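Local coordinates for protein polyhedrin (Operophtera brumata cypovirus 19, PDB 5A99) that builds the crystalline matrix of the polyhedra, the occlusion bodies of this insect virus, which probably protect its virions outside the host, at residues Ser123-Val128 against Ser186-Arg191; Ser31-His36 against Arg55-Ser60; Gln112-Gly117 against Ala167-Gly172; Ser60-Gln65 against His182-Phe187. One frame throughout, in Å; residues are numbered along the deposited sequence.

Contact 1 of 4, residues Ser123-Val128 against Ser186-Arg191; sequences SVWFRV and SFAVQR
Ser186 of the central strand 184-190 forms an antiparallel hydrogen-bonded pair with Arg127 of strand 125-129 in a three-stranded sheet. Its backbone N donates to Arg127 O and its O accepts from Arg127 N. A water donates to Ser186 OG (2.9 Å) and accepts from Arg127 NE (3.0 Å). Ser186 OG bonds to the backbone O of Asp214 of the second subunit. Arg127 forms a salt bridge with the carboxylate of that Asp214 and bonds through NH1 to the hydroxyl of Tyr32 of the same subunit. Ser186 CB touches the Trp125 indole at CH2 (3.7 Å).

Phe187 is the non-hydrogen-bonded partner of Phe126. Its CB lies 3.8 Å from Phe126 CD1, on the face away from Trp125. Ala188 forms two backbone bonds with Trp125, and its CB meets Trp125 CE3 at 4.0 Å. Val189 lies beside Val124 with their CG2 methyls 3.7 Å apart.

With chi1 at 77°, Ser123 OG sits between its own backbone N and carbonyl carbon and faces the other strand. Asp120 O is its second partner. The backbone N of Gln190 donates to Ser123 OG at 2.9 Å, with an almost straight N-H...O angle of 174°.

Contact 2 of 4, residues Ser31-His36 against Arg55-Ser60; sequences SYIYAH and RIISRS
Ile33 and Ile57 carry this contact and bury equal areas in it. Ala35 and the backbone of Arg55 add smaller shares. The strands 33-36 and 56-60 belong to different sheets. Their axes run 22° from parallel and come within 8.0 Å, too far apart for backbone pairing, so side chains fill the gap.

The two isoleucines reach across in opposite directions, each passing beside the other. Ile57 leads with its CD1 methyl. Its CG1 stands anti to the carbonyl carbon (chi1 -67°) and the chain then runs straight out (chi2 180°), which brings CD1 down on the backbone of the other strand. There Ile57 CD1 lies 3.6 Å from Ile33 O and 4.1 Å from Ala35 N. The same methyl touches Ile33 CG1 and Ala35 CB, each at 4.1 Å.

Ile33 reaches the other way. Ile33 CD1 meets the backbone at the start of 55-60, 3.5 Å from Arg55 O. Phe187 of strand 184-190 packs on both Ala35 and Ile57 and continues the apolar layer. On its own strand, Ile57 CG2 lies over the centre of the Arg59 guanidinium, 4.0 Å above its plane. Arg59 NH1 donates to Ser58 O at 2.9 Å, and its NE makes a salt bridge with Asp217.

This is the face-to-face packing of a beta sandwich, with aliphatic side chains from two sheets meeting in the core.

Contact 3 of 4, residues Gln112-Gly117 against Ala167-Gly172; sequences QFIVQG and AWSYVG
Val115 and Trp168 form the apolar centre of this contact, a hydrogen-bonded pair between antiparallel strands 110-116 and 164-173. Their side chains cross at about a right angle, and Val115 CG2 touches Trp168 CB at 3.9 Å. The indole turns its edge to the other strand. Gly117 O lies in the ring plane, 3.5 Å from Trp168 CZ3. Phe113 and Tyr170 stand on the same face of the sheet. Their backbones are bonded to each other, while their rings lead apart. The Phe113 ring stacks with that of Phe126.

The opposite face carries Gln112, Ile114 and Gln116 against Val171, Ser169 and Ala167. Ile114 CG2 packs on Ala167 CB at 4.2 Å. Gln116 CB meets Ala167 CB at 3.8 Å, and its amide bonds to the backbone N of Leu239 and O of Gln237.

At the polar edge, Gln112 is fully extended, with CG anti to the backbone N (chi1 170°). Its stem lies beside Val171, Gln112 CB to Val171 CG1 3.7 Å, and its amide passes on to Ser169. Ser169 OG donates to Gln112 OE1 at 2.7 Å, tilted 34° from the carbonyl plane. Gln112 NE2 bonds to Tyr40 OH and Arg241 O. The buried amide is therefore satisfied at both ends. Its orientation is fixed by these bonds, which tie three neighbouring strands of the sheet to the chain near the C terminus.

Contact 4 of 4, residues Ser60-Gln65 against His182-Phe187; sequences SYNWDQ and HPVISF
Tyr61 and Ile185 form a hydrogen-bonded antiparallel pair, next to the non-hydrogen-bonded pair of Ser60 and Ser186. The strand pairing ends at Tyr61, though the chains stay in touch as far as Trp63. Tyr61 N donates to Ile185 O at 2.6 Å, and Ile185 N returns the bond to Tyr61 O.

The Tyr61 ring reaches Phe187 along the sheet. Tyr61 CE2 lies 3.4 Å from Phe187 CE2, with the ring planes 32° apart. The hydroxyl of Tyr61 bonds to Asp217. Val184 fits against the turn that follows the strand. Its CG1 lies 3.4 Å from Tyr61 O and its CG2 3.4 Å from Asn62 OD1. Asn62 N holds the turn by donating to Gln65 OE1 at 2.8 Å.

Trp63 CG lies opposite the backbone N (chi1 -180°), which carries the indole out to Pro183, alongside His182. Trp63 CD1 is 4.0 Å from Pro183 CD. Trp63 NE1 and His182 ND1 both bond to Glu107 OE2. Pro183 O is buried here without a polar partner.

The contact joins outer strand 56-61 of this chain's three-stranded sheet to central strand 184-190. Beyond it, Trp63 packs on Leu84, Arg88 and Leu91 of helix 81-92, and Ile185 and Phe187 lean on Leu37 of strand 33-40.

From the N terminus, contact 2 closes first. A short loop through strand 46-53 carries the chain from strand 33-40 to strand 56-61, in the facing sheet. Contact 4 shares Ser60 with it and closes the longest loop, from 60-65 to 182-187. Contact 3 lies wholly within that loop. Contact 3 closes the loop from 112-117 to 167-172, and contact 1 that from 123-128 to 186-191. These two cross, since their segments alternate. Contacts 1 and 4 share Ser186 and Phe187 on strand 184-190, which pairs with a different strand in each. Contact 3 pairs two neighbouring strands of the larger sheet. Phe113 there meets Phe126 and Phe187 on the smaller one, joining contacts 3 and 1.

Contact 1 of 4, residues Ser123-Val128 against Ser186-Arg191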
loop_
_atom_site.group_PDB
_atom_site.type_symbol
_atom_site.label_atom_id
_atom_site.label_comp_id
_atom_site.label_asym_id
_atom_site.label_seq_id
_atom_site.Cartn_x
_atom_site.Cartn_y
_atom_site.Cartn_z
ATOM N N SER A 123 16.084 -8.831 12.509
ATOM C CA SER A 123 15.083 -8.637 11.466
ATOM C C SER A 123 15.362 -7.368 10.663
ATOM O O SER A 123 14.705 -7.098 9.664
ATOM C CB SER A 123 13.680 -8.577 12.071
ATOM O OG SER A 123 13.429 -7.324 12.683
ATOM N N VAL A 124 16.328 -6.571 11.094
ATOM C CA VAL A 124 16.563 -5.306 10.404
ATOM C C VAL A 124 17.216 -5.536 9.036
ATOM O O VAL A 124 18.345 -6.014 8.942
ATOM C CB VAL A 124 17.406 -4.330 11.244
ATOM C CG1 VAL A 124 17.677 -3.087 10.447
ATOM C CG2 VAL A 124 16.689 -3.990 12.542
ATOM N N TRP A 125 16.477 -5.191 7.984
ATOM C CA TRP A 125 16.864 -5.498 6.619
ATOM C C TRP A 125 16.683 -4.249 5.775
ATOM O O TRP A 125 15.672 -3.572 5.866
ATOM C CB TRP A 125 16.002 -6.653 6.099
ATOM C CG TRP A 125 16.166 -6.941 4.640
ATOM C CD1 TRP A 125 17.191 -7.626 4.053
ATOM C CD2 TRP A 125 15.265 -6.579 3.580
ATOM N NE1 TRP A 125 16.994 -7.704 2.699
ATOM C CE2 TRP A 125 15.820 -7.075 2.379
ATOM C CE3 TRP A 125 14.052 -5.889 3.529
ATOM C CZ2 TRP A 125 15.202 -6.899 1.143
ATOM C CZ3 TRP A 125 13.431 -5.722 2.288
ATOM C CH2 TRP A 125 14.010 -6.218 1.118
ATOM N N PHE A 126 17.672 -3.943 4.948
ATOM C CA PHE A 126 17.699 -2.675 4.241
ATOM C C PHE A 126 18.426 -2.890 2.914
ATOM O O PHE A 126 19.556 -3.370 2.898
ATOM C CB PHE A 126 18.408 -1.625 5.112
ATOM C CG PHE A 126 18.483 -0.266 4.492
ATOM C CD1 PHE A 126 17.428 0.627 4.604
ATOM C CD2 PHE A 126 19.617 0.123 3.798
ATOM C CE1 PHE A 126 17.505 1.875 4.021
ATOM C CE2 PHE A 126 19.698 1.371 3.208
ATOM C CZ PHE A 126 18.650 2.249 3.321
ATOM N N ARG A 127 17.769 -2.555 1.804
ATOM C CA ARG A 127 18.323 -2.836 0.481
ATOM C C ARG A 127 18.038 -1.700 -0.473
ATOM O O ARG A 127 16.876 -1.373 -0.738
ATOM C CB ARG A 127 17.730 -4.140 -0.087
ATOM C CG ARG A 127 18.341 -4.594 -1.432
ATOM C CD ARG A 127 17.602 -5.781 -1.977
ATOM N NE ARG A 127 16.212 -5.419 -2.256
ATOM C CZ ARG A 127 15.223 -6.285 -2.422
ATOM N NH1 ARG A 127 15.449 -7.585 -2.333
ATOM N NH2 ARG A 127 13.996 -5.847 -2.681
ATOM N N VAL A 128 19.102 -1.090 -0.979
ATOM C CA VAL A 128 18.980 -0.086 -2.023
ATOM C C VAL A 128 19.183 -0.788 -3.356
ATOM O O VAL A 128 20.301 -1.154 -3.707
ATOM C CB VAL A 128 20.033 1.038 -1.866
ATOM C CG1 VAL A 128 19.812 2.126 -2.912
ATOM C CG2 VAL A 128 19.980 1.634 -0.478
ATOM N N SER A 186 14.066 -0.603 -0.150
ATOM C CA SER A 186 13.236 -1.547 0.597
ATOM C C SER A 186 13.813 -1.766 2.010
ATOM O O SER A 186 15.029 -1.847 2.182
ATOM C CB SER A 186 13.154 -2.890 -0.142
ATOM O OG SER A 186 12.779 -2.692 -1.494
ATOM N N PHE A 187 12.947 -1.841 3.019
ATOM C CA PHE A 187 13.394 -2.230 4.353
ATOM C C PHE A 187 12.299 -2.925 5.167
ATOM O O PHE A 187 11.120 -2.926 4.806
ATOM C CB PHE A 187 14.001 -1.038 5.109
ATOM C CG PHE A 187 13.050 0.097 5.331
ATOM C CD1 PHE A 187 12.084 0.027 6.317
ATOM C CD2 PHE A 187 13.137 1.247 4.568
ATOM C CE1 PHE A 187 11.205 1.075 6.535
ATOM C CE2 PHE A 187 12.272 2.303 4.783
ATOM C CZ PHE A 187 11.298 2.214 5.764
ATOM N N ALA A 188 12.727 -3.570 6.239
ATOM C CA ALA A 188 11.821 -4.274 7.124
ATOM C C ALA A 188 12.432 -4.348 8.498
ATOM O O ALA A 188 13.655 -4.346 8.661
ATOM C CB ALA A 188 11.546 -5.656 6.621
ATOM N N VAL A 189 11.556 -4.415 9.486
ATOM C CA VAL A 189 11.960 -4.630 10.854
ATOM C C VAL A 189 10.722 -5.006 11.668
ATOM O O VAL A 189 9.641 -4.470 11.433
ATOM C CB VAL A 189 12.651 -3.379 11.442
ATOM C CG1 VAL A 189 11.789 -2.141 11.284
ATOM C CG2 VAL A 189 13.011 -3.605 12.901
ATOM N N GLN A 190 10.888 -5.933 12.611
ATOM C CA GLN A 190 9.808 -6.312 13.517
ATOM C C GLN A 190 10.252 -6.048 14.946
ATOM O O GLN A 190 11.458 -5.898 15.220
ATOM C CB GLN A 190 9.440 -7.801 13.346
ATOM C CG GLN A 190 10.535 -8.751 13.760
ATOM C CD GLN A 190 10.099 -10.215 13.785
ATOM O OE1 GLN A 190 8.959 -10.558 13.447
ATOM N NE2 GLN A 190 11.014 -11.089 14.200
ATOM N N ARG A 191 9.292 -6.003 15.865
ATOM C CA ARG A 191 9.636 -5.843 17.271
ATOM C C ARG A 191 10.224 -7.151 17.762
ATOM O O ARG A 191 9.876 -8.222 17.256
ATOM C CB ARG A 191 8.431 -5.438 18.137
ATOM C CG ARG A 191 7.573 -6.582 18.667
ATOM C CD ARG A 191 6.626 -6.132 19.809
ATOM N NE ARG A 191 6.117 -4.770 19.639
ATOM C CZ ARG A 191 6.513 -3.726 20.363
ATOM N NH1 ARG A 191 7.411 -3.872 21.330
ATOM N NH2 ARG A 191 6.016 -2.533 20.128
HETATM O O HOH W 1 15.344 -2.634 -2.770
#

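Contact 2 of 4, residues Ser31-His36 against Arg55-Ser60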
loop_
_atom_site.group_PDB
_atom_site.type_symbol
_atom_site.label_atom_id
_atom_site.label_comp_id
_atom_site.label_asym_id
_atom_site.label_seq_id
_atom_site.Cartn_x
_atom_site.Cartn_y
_atom_site.Cartn_z
ATOM N N SER A 31 3.173 -0.651 22.241
ATOM C CA SER A 31 3.942 0.538 21.911
ATOM C C SER A 31 4.338 0.424 20.444
ATOM O O SER A 31 3.945 -0.518 19.763
ATOM C CB SER A 31 5.182 0.667 22.806
ATOM O OG SER A 31 6.168 -0.294 22.490
ATOM N N TYR A 32 5.128 1.371 19.966
ATOM C CA TYR A 32 5.513 1.377 18.567
ATOM C C TYR A 32 6.978 1.037 18.307
ATOM O O TYR A 32 7.862 1.278 19.135
ATOM C CB TYR A 32 5.202 2.740 17.956
ATOM C CG TYR A 32 3.758 2.861 17.549
ATOM C CD1 TYR A 32 2.796 3.227 18.473
ATOM C CD2 TYR A 32 3.357 2.585 16.254
ATOM C CE1 TYR A 32 1.471 3.330 18.117
ATOM C CE2 TYR A 32 2.041 2.681 15.885
ATOM C CZ TYR A 32 1.096 3.054 16.828
ATOM O OH TYR A 32 -0.222 3.171 16.492
ATOM N N ILE A 33 7.224 0.471 17.133
ATOM C CA ILE A 33 8.566 0.463 16.589
ATOM C C ILE A 33 8.543 1.453 15.438
ATOM O O ILE A 33 7.502 1.668 14.790
ATOM C CB ILE A 33 9.059 -0.936 16.138
ATOM C CG1 ILE A 33 8.079 -1.578 15.167
ATOM C CG2 ILE A 33 9.276 -1.831 17.338
ATOM C CD1 ILE A 33 8.562 -2.917 14.618
ATOM N N TYR A 34 9.689 2.081 15.220
ATOM C CA TYR A 34 9.799 3.159 14.249
ATOM C C TYR A 34 10.943 2.885 13.293
ATOM O O TYR A 34 11.992 2.350 13.675
ATOM C CB TYR A 34 10.008 4.515 14.946
ATOM C CG TYR A 34 8.883 4.900 15.860
ATOM C CD1 TYR A 34 7.719 5.466 15.357
ATOM C CD2 TYR A 34 8.973 4.692 17.229
ATOM C CE1 TYR A 34 6.682 5.807 16.189
ATOM C CE2 TYR A 34 7.944 5.034 18.066
ATOM C CZ TYR A 34 6.805 5.603 17.543
ATOM O OH TYR A 34 5.777 5.943 18.382
ATOM N N ALA A 35 10.709 3.258 12.041
ATOM C CA ALA A 35 11.704 3.179 10.991
ATOM C C ALA A 35 11.681 4.490 10.202
ATOM O O ALA A 35 10.674 4.835 9.578
ATOM C CB ALA A 35 11.420 1.995 10.084
ATOM N N HIS A 36 12.792 5.216 10.248
ATOM C CA HIS A 36 12.924 6.479 9.531
ATOM C C HIS A 36 13.865 6.324 8.358
ATOM O O HIS A 36 14.982 5.834 8.509
ATOM C CB HIS A 36 13.481 7.567 10.438
ATOM C CG HIS A 36 12.460 8.213 11.320
ATOM N ND1 HIS A 36 12.220 7.788 12.606
ATOM C CD2 HIS A 36 11.636 9.268 11.111
ATOM C CE1 HIS A 36 11.283 8.544 13.151
ATOM N NE2 HIS A 36 10.903 9.443 12.261
ATOM N N ARG A 55 3.939 -3.628 15.677
ATOM C CA ARG A 55 4.508 -4.978 15.599
ATOM C C ARG A 55 5.498 -5.217 14.464
ATOM O O ARG A 55 6.561 -5.796 14.679
ATOM C CB ARG A 55 3.384 -5.995 15.473
ATOM C CG ARG A 55 2.578 -6.177 16.735
ATOM C CD ARG A 55 1.547 -7.263 16.548
ATOM N NE ARG A 55 0.780 -7.486 17.764
ATOM C CZ ARG A 55 0.074 -8.587 18.008
ATOM N NH1 ARG A 55 0.044 -9.580 17.117
ATOM N NH2 ARG A 55 -0.593 -8.696 19.147
ATOM N N ILE A 56 5.148 -4.793 13.253
ATOM C CA ILE A 56 5.908 -5.193 12.086
ATOM C C ILE A 56 5.885 -4.125 11.003
ATOM O O ILE A 56 4.858 -3.500 10.734
ATOM C CB ILE A 56 5.400 -6.570 11.531
ATOM C CG1 ILE A 56 6.343 -7.095 10.431
ATOM C CG2 ILE A 56 3.953 -6.475 11.040
ATOM C CD1 ILE A 56 6.008 -8.515 9.941
ATOM N N ILE A 57 7.039 -3.925 10.382
ATOM C CA ILE A 57 7.182 -2.929 9.341
ATOM C C ILE A 57 7.858 -3.570 8.135
ATOM O O ILE A 57 8.971 -4.081 8.243
ATOM C CB ILE A 57 8.014 -1.715 9.845
ATOM C CG1 ILE A 57 7.256 -0.955 10.941
ATOM C CG2 ILE A 57 8.367 -0.766 8.690
ATOM C CD1 ILE A 57 8.022 0.257 11.499
ATOM N N SER A 58 7.155 -3.574 7.002
ATOM C CA SER A 58 7.739 -3.926 5.705
ATOM C C SER A 58 7.393 -2.829 4.704
ATOM O O SER A 58 6.219 -2.573 4.455
ATOM C CB SER A 58 7.190 -5.271 5.217
ATOM O OG SER A 58 7.498 -5.496 3.854
ATOM N N ARG A 59 8.405 -2.182 4.127
ATOM C CA ARG A 59 8.166 -1.050 3.242
ATOM C C ARG A 59 9.085 -1.068 2.050
ATOM O O ARG A 59 10.220 -1.522 2.140
ATOM C CB ARG A 59 8.391 0.277 3.976
ATOM C CG ARG A 59 7.555 0.453 5.212
ATOM C CD ARG A 59 6.117 0.802 4.882
ATOM N NE ARG A 59 5.391 1.126 6.100
ATOM C CZ ARG A 59 4.857 0.217 6.915
ATOM N NH1 ARG A 59 4.940 -1.075 6.625
ATOM N NH2 ARG A 59 4.225 0.606 8.011
ATOM N N SER A 60 8.604 -0.536 0.935
ATOM C CA SER A 60 9.483 -0.288 -0.195
ATOM C C SER A 60 9.092 1.029 -0.858
ATOM O O SER A 60 7.926 1.471 -0.803
ATOM C CB SER A 60 9.492 -1.472 -1.182
ATOM O OG SER A 60 8.204 -1.708 -1.720
#

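Contact 3 of 4, residues Gln112-Gly117 against Ala167-Gly172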
loop_
_atom_site.group_PDB
_atom_site.type_symbol
_atom_site.label_atom_id
_atom_site.label_comp_id
_atom_site.label_asym_id
_atom_site.label_seq_id
_atom_site.Cartn_x
_atom_site.Cartn_y
_atom_site.Cartn_z
ATOM N N GLN A 112 20.078 8.427 5.827
ATOM C CA GLN A 112 20.265 7.823 7.141
ATOM C C GLN A 112 19.019 6.996 7.463
ATOM O O GLN A 112 17.883 7.482 7.363
ATOM C CB GLN A 112 20.530 8.877 8.229
ATOM C CG GLN A 112 20.480 8.299 9.649
ATOM C CD GLN A 112 21.013 9.236 10.735
ATOM O OE1 GLN A 112 21.269 8.808 11.864
ATOM N NE2 GLN A 112 21.141 10.513 10.416
ATOM N N PHE A 113 19.234 5.732 7.808
ATOM C CA PHE A 113 18.137 4.836 8.160
ATOM C C PHE A 113 18.216 4.567 9.656
ATOM O O PHE A 113 19.267 4.167 10.162
ATOM C CB PHE A 113 18.246 3.546 7.340
ATOM C CG PHE A 113 17.182 2.530 7.642
ATOM C CD1 PHE A 113 15.845 2.801 7.375
ATOM C CD2 PHE A 113 17.513 1.294 8.176
ATOM C CE1 PHE A 113 14.861 1.853 7.633
ATOM C CE2 PHE A 113 16.532 0.345 8.437
ATOM C CZ PHE A 113 15.204 0.634 8.167
ATOM N N ILE A 114 17.115 4.831 10.360
ATOM C CA ILE A 114 17.059 4.682 11.808
ATOM C C ILE A 114 15.861 3.858 12.242
ATOM O O ILE A 114 14.717 4.146 11.876
ATOM C CB ILE A 114 16.991 6.051 12.539
ATOM C CG1 ILE A 114 18.119 6.967 12.064
ATOM C CG2 ILE A 114 17.084 5.859 14.056
ATOM C CD1 ILE A 114 17.836 8.420 12.289
ATOM N N VAL A 115 16.142 2.822 13.026
ATOM C CA VAL A 115 15.109 2.014 13.646
ATOM C C VAL A 115 15.166 2.276 15.146
ATOM O O VAL A 115 16.237 2.409 15.723
ATOM C CB VAL A 115 15.292 0.513 13.351
ATOM C CG1 VAL A 115 15.124 0.253 11.856
ATOM C CG2 VAL A 115 16.646 0.023 13.844
ATOM N N GLN A 116 13.996 2.407 15.750
ATOM C CA GLN A 116 13.883 2.744 17.160
ATOM C C GLN A 116 12.740 1.979 17.803
ATOM O O GLN A 116 11.706 1.754 17.181
ATOM C CB GLN A 116 13.647 4.246 17.329
ATOM C CG GLN A 116 13.476 4.675 18.779
ATOM C CD GLN A 116 13.235 6.186 18.928
ATOM O OE1 GLN A 116 13.874 6.997 18.262
ATOM N NE2 GLN A 116 12.323 6.558 19.817
ATOM N N GLY A 117 12.937 1.606 19.060
ATOM C CA GLY A 117 11.993 0.791 19.794
ATOM C C GLY A 117 12.664 -0.500 20.205
ATOM O O GLY A 117 13.884 -0.638 20.054
ATOM N N ALA A 167 17.858 3.148 19.835
ATOM C CA ALA A 167 17.724 3.348 18.400
ATOM C C ALA A 167 19.037 3.003 17.712
ATOM O O ALA A 167 20.098 3.044 18.329
ATOM C CB ALA A 167 17.318 4.764 18.106
ATOM N N TRP A 168 18.950 2.661 16.429
ATOM C CA TRP A 168 20.107 2.254 15.658
ATOM C C TRP A 168 20.140 2.939 14.287
ATOM O O TRP A 168 19.118 3.024 13.575
ATOM C CB TRP A 168 20.106 0.734 15.509
ATOM C CG TRP A 168 20.252 0.023 16.812
ATOM C CD1 TRP A 168 21.400 -0.510 17.325
ATOM C CD2 TRP A 168 19.225 -0.231 17.786
ATOM N NE1 TRP A 168 21.152 -1.081 18.546
ATOM C CE2 TRP A 168 19.828 -0.925 18.854
ATOM C CE3 TRP A 168 17.864 0.063 17.857
ATOM C CZ2 TRP A 168 19.113 -1.334 19.980
ATOM C CZ3 TRP A 168 17.157 -0.336 18.977
ATOM C CH2 TRP A 168 17.782 -1.027 20.023
ATOM N N SER A 169 21.327 3.407 13.914
ATOM C CA SER A 169 21.485 4.229 12.725
ATOM C C SER A 169 22.466 3.671 11.699
ATOM O O SER A 169 23.561 3.214 12.036
ATOM C CB SER A 169 21.930 5.628 13.146
ATOM O OG SER A 169 22.422 6.355 12.045
ATOM N N TYR A 170 22.058 3.760 10.440
ATOM C CA TYR A 170 22.855 3.334 9.303
ATOM C C TYR A 170 22.825 4.453 8.263
ATOM O O TYR A 170 21.766 5.033 7.997
ATOM C CB TYR A 170 22.256 2.055 8.722
ATOM C CG TYR A 170 23.087 1.341 7.692
ATOM C CD1 TYR A 170 24.306 0.769 8.028
ATOM C CD2 TYR A 170 22.639 1.199 6.388
ATOM C CE1 TYR A 170 25.068 0.090 7.077
ATOM C CE2 TYR A 170 23.385 0.536 5.442
ATOM C CZ TYR A 170 24.602 -0.011 5.785
ATOM O OH TYR A 170 25.341 -0.680 4.834
ATOM N N VAL A 171 23.985 4.763 7.684
ATOM C CA VAL A 171 24.067 5.817 6.690
ATOM C C VAL A 171 24.883 5.410 5.468
ATOM O O VAL A 171 25.720 4.502 5.518
ATOM C CB VAL A 171 24.656 7.134 7.282
ATOM C CG1 VAL A 171 23.952 7.504 8.580
ATOM C CG2 VAL A 171 26.155 7.016 7.526
ATOM N N GLY A 172 24.645 6.104 4.364
ATOM C CA GLY A 172 25.384 5.841 3.148
ATOM C C GLY A 172 25.123 6.888 2.088
ATOM O O GLY A 172 24.180 7.672 2.204
#

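Contact 4 of 4, residues Ser60-Gln65 against His182-Phe187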
loop_
_atom_site.group_PDB
_atom_site.type_symbol
_atom_site.label_atom_id
_atom_site.label_comp_id
_atom_site.label_asym_id
_atom_site.label_seq_id
_atom_site.Cartn_x
_atom_site.Cartn_y
_atom_site.Cartn_z
ATOM N N SER A 60 8.604 -0.536 0.935
ATOM C CA SER A 60 9.483 -0.288 -0.195
ATOM C C SER A 60 9.092 1.029 -0.858
ATOM O O SER A 60 7.926 1.471 -0.803
ATOM C CB SER A 60 9.492 -1.472 -1.182
ATOM O OG SER A 60 8.204 -1.708 -1.720
ATOM N N TYR A 61 10.088 1.683 -1.442
ATOM C CA TYR A 61 9.896 2.985 -2.043
ATOM C C TYR A 61 10.543 2.989 -3.413
ATOM O O TYR A 61 11.713 2.642 -3.569
ATOM C CB TYR A 61 10.475 4.070 -1.133
ATOM C CG TYR A 61 9.867 4.021 0.241
ATOM C CD1 TYR A 61 8.697 4.710 0.540
ATOM C CD2 TYR A 61 10.450 3.258 1.243
ATOM C CE1 TYR A 61 8.128 4.637 1.803
ATOM C CE2 TYR A 61 9.893 3.186 2.504
ATOM C CZ TYR A 61 8.729 3.871 2.779
ATOM O OH TYR A 61 8.185 3.788 4.042
ATOM N N ASN A 62 9.759 3.335 -4.418
ATOM C CA ASN A 62 10.294 3.460 -5.753
ATOM C C ASN A 62 11.032 4.797 -5.869
ATOM O O ASN A 62 10.867 5.674 -5.019
ATOM C CB ASN A 62 9.176 3.352 -6.786
ATOM C CG ASN A 62 9.702 3.097 -8.172
ATOM O OD1 ASN A 62 10.814 2.596 -8.341
ATOM N ND2 ASN A 62 8.912 3.443 -9.179
ATOM N N TRP A 63 11.846 4.939 -6.913
ATOM C CA TRP A 63 12.645 6.146 -7.135
ATOM C C TRP A 63 11.801 7.425 -7.045
ATOM O O TRP A 63 12.228 8.419 -6.454
ATOM C CB TRP A 63 13.326 6.048 -8.498
ATOM C CG TRP A 63 14.207 7.211 -8.894
ATOM C CD1 TRP A 63 15.536 7.371 -8.607
ATOM C CD2 TRP A 63 13.826 8.347 -9.666
ATOM N NE1 TRP A 63 16.003 8.539 -9.154
ATOM C CE2 TRP A 63 14.974 9.160 -9.810
ATOM C CE3 TRP A 63 12.621 8.760 -10.259
ATOM C CZ2 TRP A 63 14.955 10.362 -10.514
ATOM C CZ3 TRP A 63 12.607 9.956 -10.965
ATOM C CH2 TRP A 63 13.768 10.741 -11.085
ATOM N N ASP A 64 10.602 7.392 -7.616
ATOM C CA ASP A 64 9.765 8.577 -7.657
ATOM C C ASP A 64 9.056 8.836 -6.325
ATOM O O ASP A 64 8.361 9.836 -6.165
ATOM C CB ASP A 64 8.755 8.499 -8.810
ATOM C CG ASP A 64 7.621 7.519 -8.541
ATOM O OD1 ASP A 64 7.871 6.469 -7.911
ATOM O OD2 ASP A 64 6.479 7.807 -8.969
ATOM N N GLN A 65 9.250 7.945 -5.361
ATOM C CA GLN A 65 8.764 8.196 -4.022
ATOM C C GLN A 65 9.895 8.639 -3.106
ATOM O O GLN A 65 9.653 8.959 -1.948
ATOM C CB GLN A 65 8.066 6.945 -3.486
ATOM C CG GLN A 65 6.933 6.499 -4.396
ATOM C CD GLN A 65 6.435 5.106 -4.067
ATOM O OE1 GLN A 65 7.214 4.216 -3.739
ATOM N NE2 GLN A 65 5.128 4.916 -4.145
ATOM N N HIS A 182 20.917 5.956 -8.250
ATOM C CA HIS A 182 19.513 6.231 -8.556
ATOM C C HIS A 182 18.688 5.148 -7.881
ATOM O O HIS A 182 18.381 4.118 -8.474
ATOM C CB HIS A 182 19.289 6.239 -10.069
ATOM C CG HIS A 182 20.301 7.055 -10.816
ATOM N ND1 HIS A 182 20.179 8.418 -10.982
ATOM C CD2 HIS A 182 21.462 6.708 -11.415
ATOM C CE1 HIS A 182 21.218 8.873 -11.660
ATOM N NE2 HIS A 182 22.012 7.856 -11.936
ATOM N N PRO A 183 18.345 5.381 -6.612
ATOM C CA PRO A 183 17.926 4.328 -5.686
ATOM C C PRO A 183 16.450 3.961 -5.717
ATOM O O PRO A 183 15.578 4.791 -6.003
ATOM C CB PRO A 183 18.269 4.928 -4.315
ATOM C CG PRO A 183 18.042 6.384 -4.501
ATOM C CD PRO A 183 18.466 6.684 -5.939
ATOM N N VAL A 184 16.212 2.679 -5.456
ATOM C CA VAL A 184 14.918 2.159 -5.032
ATOM C C VAL A 184 15.220 1.600 -3.641
ATOM O O VAL A 184 16.275 1.007 -3.430
ATOM C CB VAL A 184 14.421 1.037 -5.950
ATOM C CG1 VAL A 184 13.342 0.216 -5.257
ATOM C CG2 VAL A 184 13.904 1.603 -7.295
ATOM N N ILE A 185 14.339 1.807 -2.679
ATOM C CA ILE A 185 14.672 1.416 -1.317
ATOM C C ILE A 185 13.613 0.544 -0.659
ATOM O O ILE A 185 12.430 0.894 -0.629
ATOM C CB ILE A 185 14.955 2.645 -0.449
ATOM C CG1 ILE A 185 16.257 3.324 -0.896
ATOM C CG2 ILE A 185 15.083 2.261 1.007
ATOM C CD1 ILE A 185 16.445 4.690 -0.301
ATOM N N SER A 186 14.066 -0.603 -0.150
ATOM C CA SER A 186 13.236 -1.547 0.597
ATOM C C SER A 186 13.813 -1.766 2.010
ATOM O O SER A 186 15.029 -1.847 2.182
ATOM C CB SER A 186 13.154 -2.890 -0.142
ATOM O OG SER A 186 12.779 -2.692 -1.494
ATOM N N PHE A 187 12.947 -1.841 3.019
ATOM C CA PHE A 187 13.394 -2.230 4.353
ATOM C C PHE A 187 12.299 -2.925 5.167
ATOM O O PHE A 187 11.120 -2.926 4.806
ATOM C CB PHE A 187 14.001 -1.038 5.109
ATOM C CG PHE A 187 13.050 0.097 5.331
ATOM C CD1 PHE A 187 12.084 0.027 6.317
ATOM C CD2 PHE A 187 13.137 1.247 4.568
ATOM C CE1 PHE A 187 11.205 1.075 6.535
ATOM C CE2 PHE A 187 12.272 2.303 4.783
ATOM C CZ PHE A 187 11.298 2.214 5.764
#